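Local coordinates for protein esterase (Rhizomucor miehei CAU432, PDB 4WY8) that probably hydrolyses carboxylic ester bonds as an esterase of the alpha/beta hydrolase fold, at residues L132-A143 and V173-I184. Numbering follows the deposited sequence.
Sequences LEECLDAVVWVA and VCIRAKQLGLNI
L136 and V173 bring the two backbones nearest where the helices meet, their CA atoms 5.7 Å apart, and A143 and I184 do so again farther on. The axes of helix 132-143 and helix 173-179 approach to 10.1 Å and cross at -64°; with the closest CA pair at its start, 173-179 runs away from 132-143 beyond V173. The second approach is made by the chain beyond the helix, which ends in a Schellman motif: L182 N bonds to A177 O and G181 N to K178 O, with G181 at positive phi as the C-prime residue. This turn returns the chain to helix 132-143.

At the crossing V173 is a knob in the hole formed by L132, C135, L136 and V139. Its CG2 meets L132 CD1 at 3.6 Å and the C135 CB, while CG1 leans on V139 CG2. Both helices belong to the alpha/beta hydrolase fold: helix 165-179 follows the probable nucleophile elbow around S164, and on helix 130-143 C135 and V139 also pack on strand 83-87 of the central sheet.

L136, with CG trans to its backbone N (chi1 175°), brings its methyls against 173-184; CD2 lies 3.5 Å from R176 CG, the two side chains crossing nearly at right angles. R176 bends at chi2 (70°), and the same CD2 lies over one face of its guanidinium. L136 CD2 also meets L180 CD2, whereas CD1 faces A177 CB.

At the C-terminal ends, A143 CB sits 3.6 Å from I184 CB. I184 CD1 extends to V139 CG1 at 3.8 Å and lies 4.0 Å from V140 CA.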
loop_
_atom_site.group_PDB
_atom_site.type_symbol
_atom_site.label_atom_id
_atom_site.label_comp_id
_atom_site.label_asym_id
_atom_site.label_seq_id
_atom_site.Cartn_x
_atom_site.Cartn_y
_atom_site.Cartn_z
ATOM N N LEU A 132 24.936 12.281 -6.732
ATOM C CA LEU A 132 23.888 12.348 -7.750
ATOM C C LEU A 132 24.400 12.004 -9.150
ATOM O O LEU A 132 23.806 11.208 -9.891
ATOM C CB LEU A 132 23.288 13.751 -7.747
ATOM C CG LEU A 132 22.401 14.144 -8.924
ATOM C CD1 LEU A 132 21.301 13.109 -9.129
ATOM C CD2 LEU A 132 21.789 15.508 -8.677
ATOM N N GLU A 133 25.541 12.585 -9.486
ATOM C CA GLU A 133 26.183 12.349 -10.763
ATOM C C GLU A 133 26.686 10.911 -10.887
ATOM O O GLU A 133 26.605 10.309 -11.975
ATOM C CB GLU A 133 27.298 13.373 -10.932
ATOM C CG GLU A 133 26.711 14.771 -11.137
ATOM C CD GLU A 133 27.759 15.865 -11.137
ATOM O OE1 GLU A 133 27.368 17.061 -11.181
ATOM O OE2 GLU A 133 28.967 15.531 -11.120
ATOM N N GLU A 134 27.202 10.349 -9.792
ATOM C CA GLU A 134 27.548 8.924 -9.821
ATOM C C GLU A 134 26.316 8.052 -10.113
ATOM O O GLU A 134 26.386 7.105 -10.912
ATOM C CB GLU A 134 28.194 8.484 -8.504
ATOM C CG GLU A 134 29.612 9.038 -8.297
ATOM C CD GLU A 134 30.126 8.891 -6.864
ATOM O OE1 GLU A 134 29.318 8.593 -5.950
ATOM O OE2 GLU A 134 31.346 9.074 -6.646
ATOM N N CYS A 135 25.187 8.374 -9.475
ATOM C CA CYS A 135 23.980 7.555 -9.613
ATOM C C CYS A 135 23.393 7.634 -11.020
ATOM O O CYS A 135 22.967 6.608 -11.608
ATOM C CB CYS A 135 22.922 7.968 -8.575
ATOM S SG CYS A 135 23.431 7.627 -6.845
ATOM N N LEU A 136 23.375 8.851 -11.554
ATOM C CA LEU A 136 22.919 9.075 -12.912
ATOM C C LEU A 136 23.820 8.315 -13.859
ATOM O O LEU A 136 23.343 7.586 -14.721
ATOM C CB LEU A 136 22.910 10.574 -13.238
ATOM C CG LEU A 136 22.562 10.925 -14.683
ATOM C CD1 LEU A 136 21.095 10.594 -15.071
ATOM C CD2 LEU A 136 22.854 12.402 -14.910
ATOM N N ASP A 137 25.126 8.421 -13.655
ATOM C CA ASP A 137 26.062 7.673 -14.490
ATOM C C ASP A 137 25.825 6.157 -14.433
ATOM O O ASP A 137 25.986 5.448 -15.437
ATOM C CB ASP A 137 27.500 7.961 -14.074
ATOM C CG ASP A 137 28.039 9.255 -14.663
ATOM O OD1 ASP A 137 27.392 9.828 -15.572
ATOM O OD2 ASP A 137 29.130 9.687 -14.219
ATOM N N ALA A 138 25.482 5.655 -13.253
ATOM C CA ALA A 138 25.175 4.230 -13.099
ATOM C C ALA A 138 23.916 3.809 -13.868
ATOM O O ALA A 138 23.912 2.786 -14.553
ATOM C CB ALA A 138 25.025 3.889 -11.639
ATOM N N VAL A 139 22.846 4.591 -13.752
ATOM C CA VAL A 139 21.631 4.310 -14.524
ATOM C C VAL A 139 21.908 4.351 -16.031
ATOM O O VAL A 139 21.489 3.459 -16.779
ATOM C CB VAL A 139 20.503 5.309 -14.193
ATOM C CG1 VAL A 139 19.296 5.100 -15.118
ATOM C CG2 VAL A 139 20.089 5.194 -12.722
ATOM N N VAL A 140 22.627 5.382 -16.473
ATOM C CA VAL A 140 22.987 5.527 -17.886
ATOM C C VAL A 140 23.790 4.329 -18.362
ATOM O O VAL A 140 23.581 3.836 -19.471
ATOM C CB VAL A 140 23.798 6.828 -18.135
ATOM C CG1 VAL A 140 24.410 6.838 -19.541
ATOM C CG2 VAL A 140 22.928 8.042 -17.911
ATOM N N TRP A 141 24.697 3.857 -17.515
ATOM C CA TRP A 141 25.493 2.676 -17.831
ATOM C C TRP A 141 24.604 1.430 -17.977
ATOM O O TRP A 141 24.727 0.694 -18.952
ATOM C CB TRP A 141 26.563 2.457 -16.770
ATOM C CG TRP A 141 27.583 1.407 -17.146
ATOM C CD1 TRP A 141 28.786 1.621 -17.746
ATOM C CD2 TRP A 141 27.486 -0.015 -16.939
ATOM N NE1 TRP A 141 29.435 0.430 -17.942
ATOM C CE2 TRP A 141 28.664 -0.589 -17.455
ATOM C CE3 TRP A 141 26.514 -0.856 -16.380
ATOM C CZ2 TRP A 141 28.906 -1.970 -17.417
ATOM C CZ3 TRP A 141 26.753 -2.225 -16.347
ATOM C CH2 TRP A 141 27.938 -2.767 -16.866
ATOM N N VAL A 142 23.709 1.203 -17.016
ATOM C CA VAL A 142 22.825 0.037 -17.061
ATOM C C VAL A 142 21.871 0.059 -18.264
ATOM O O VAL A 142 21.615 -0.989 -18.875
ATOM C CB VAL A 142 21.984 -0.113 -15.743
ATOM C CG1 VAL A 142 20.972 -1.264 -15.857
ATOM C CG2 VAL A 142 22.891 -0.339 -14.536
ATOM N N ALA A 143 21.364 1.234 -18.626
ATOM C CA ALA A 143 20.386 1.340 -19.723
ATOM C C ALA A 143 20.971 1.062 -21.119
ATOM O O ALA A 143 20.243 0.779 -22.071
ATOM C CB ALA A 143 19.755 2.704 -19.712
ATOM N N VAL A 173 17.546 11.924 -9.740
ATOM C CA VAL A 173 18.095 11.241 -10.904
ATOM C C VAL A 173 17.011 11.178 -11.992
ATOM O O VAL A 173 17.308 11.360 -13.173
ATOM C CB VAL A 173 18.604 9.827 -10.574
ATOM C CG1 VAL A 173 18.589 8.942 -11.818
ATOM C CG2 VAL A 173 19.996 9.894 -9.988
ATOM N N CYS A 174 15.753 10.953 -11.604
ATOM C CA CYS A 174 14.682 11.002 -12.612
ATOM C C CYS A 174 14.550 12.388 -13.271
ATOM O O CYS A 174 14.554 12.485 -14.524
ATOM C CB CYS A 174 13.338 10.593 -12.004
ATOM S SG CYS A 174 13.242 8.810 -11.713
ATOM N N ILE A 175 14.465 13.452 -12.458
ATOM C CA ILE A 175 14.377 14.807 -13.041
ATOM C C ILE A 175 15.574 15.101 -13.970
ATOM O O ILE A 175 15.438 15.669 -15.075
ATOM C CB ILE A 175 14.332 15.884 -11.967
ATOM C CG1 ILE A 175 13.167 15.626 -11.011
ATOM C CG2 ILE A 175 14.268 17.288 -12.599
ATOM C CD1 ILE A 175 13.241 16.471 -9.735
ATOM N N ARG A 176 16.755 14.704 -13.517
ATOM C CA ARG A 176 17.964 14.921 -14.288
ATOM C C ARG A 176 17.977 14.170 -15.625
ATOM O O ARG A 176 18.329 14.747 -16.650
ATOM C CB ARG A 176 19.187 14.529 -13.469
ATOM C CG ARG A 176 20.449 14.878 -14.190
ATOM C CD ARG A 176 20.629 16.395 -14.219
ATOM N NE ARG A 176 21.541 16.782 -15.284
ATOM C CZ ARG A 176 22.860 16.663 -15.223
ATOM N NH1 ARG A 176 23.440 16.174 -14.135
ATOM N NH2 ARG A 176 23.595 17.040 -16.257
ATOM N N ALA A 177 17.585 12.899 -15.622
ATOM C CA ALA A 177 17.530 12.143 -16.861
ATOM C C ALA A 177 16.506 12.778 -17.810
ATOM O O ALA A 177 16.704 12.806 -19.020
ATOM C CB ALA A 177 17.175 10.667 -16.592
ATOM N N LYS A 178 15.407 13.277 -17.258
ATOM C CA LYS A 178 14.436 13.983 -18.094
ATOM C C LYS A 178 15.083 15.191 -18.776
ATOM O O LYS A 178 14.900 15.411 -19.970
ATOM C CB LYS A 178 13.231 14.448 -17.281
ATOM C CG LYS A 178 12.281 15.328 -18.111
ATOM C CD LYS A 178 11.366 16.188 -17.256
ATOM C CE LYS A 178 10.510 17.114 -18.114
ATOM N NZ LYS A 178 9.619 17.987 -17.284
ATOM N N GLN A 179 15.837 15.973 -18.009
ATOM C CA GLN A 179 16.508 17.151 -18.577
ATOM C C GLN A 179 17.550 16.809 -19.664
ATOM O O GLN A 179 17.836 17.633 -20.540
ATOM C CB GLN A 179 17.130 17.977 -17.449
ATOM C CG GLN A 179 16.021 18.699 -16.688
ATOM C CD GLN A 179 16.507 19.794 -15.770
ATOM O OE1 GLN A 179 17.719 20.008 -15.600
ATOM N NE2 GLN A 179 15.553 20.523 -15.183
ATOM N N LEU A 180 18.119 15.609 -19.601
ATOM C CA LEU A 180 19.040 15.138 -20.645
ATOM C C LEU A 180 18.324 14.425 -21.814
ATOM O O LEU A 180 18.968 13.823 -22.673
ATOM C CB LEU A 180 20.099 14.220 -20.037
ATOM C CG LEU A 180 21.316 14.875 -19.337
ATOM C CD1 LEU A 180 21.040 16.180 -18.599
ATOM C CD2 LEU A 180 22.050 13.874 -18.443
ATOM N N GLY A 181 16.997 14.505 -21.835
ATOM C CA GLY A 181 16.207 13.916 -22.905
ATOM C C GLY A 181 16.233 12.397 -22.958
ATOM O O GLY A 181 15.979 11.804 -24.004
ATOM N N LEU A 182 16.524 11.759 -21.830
ATOM C CA LEU A 182 16.581 10.301 -21.768
ATOM C C LEU A 182 15.246 9.678 -21.331
ATOM O O LEU A 182 14.545 10.203 -20.458
ATOM C CB LEU A 182 17.679 9.874 -20.819
ATOM C CG LEU A 182 18.966 10.627 -21.114
ATOM C CD1 LEU A 182 20.032 10.236 -20.131
ATOM C CD2 LEU A 182 19.392 10.306 -22.525
ATOM N N ASN A 183 14.869 8.584 -21.977
ATOM C CA ASN A 183 13.667 7.869 -21.590
ATOM C C ASN A 183 14.040 6.477 -21.128
ATOM O O ASN A 183 13.415 5.483 -21.514
ATOM C CB ASN A 183 12.681 7.800 -22.750
ATOM C CG ASN A 183 12.308 9.175 -23.278
ATOM O OD1 ASN A 183 11.580 9.930 -22.618
ATOM N ND2 ASN A 183 12.774 9.497 -24.489
ATOM N N ILE A 184 15.036 6.411 -20.261
ATOM C CA ILE A 184 15.624 5.137 -19.902
ATOM C C ILE A 184 15.169 4.603 -18.546
ATOM O O ILE A 184 15.430 3.448 -18.232
ATOM C CB ILE A 184 17.150 5.234 -19.886
ATOM C CG1 ILE A 184 17.606 6.302 -18.882
ATOM C CG2 ILE A 184 17.673 5.513 -21.294
ATOM C CD1 ILE A 184 19.151 6.393 -18.739
#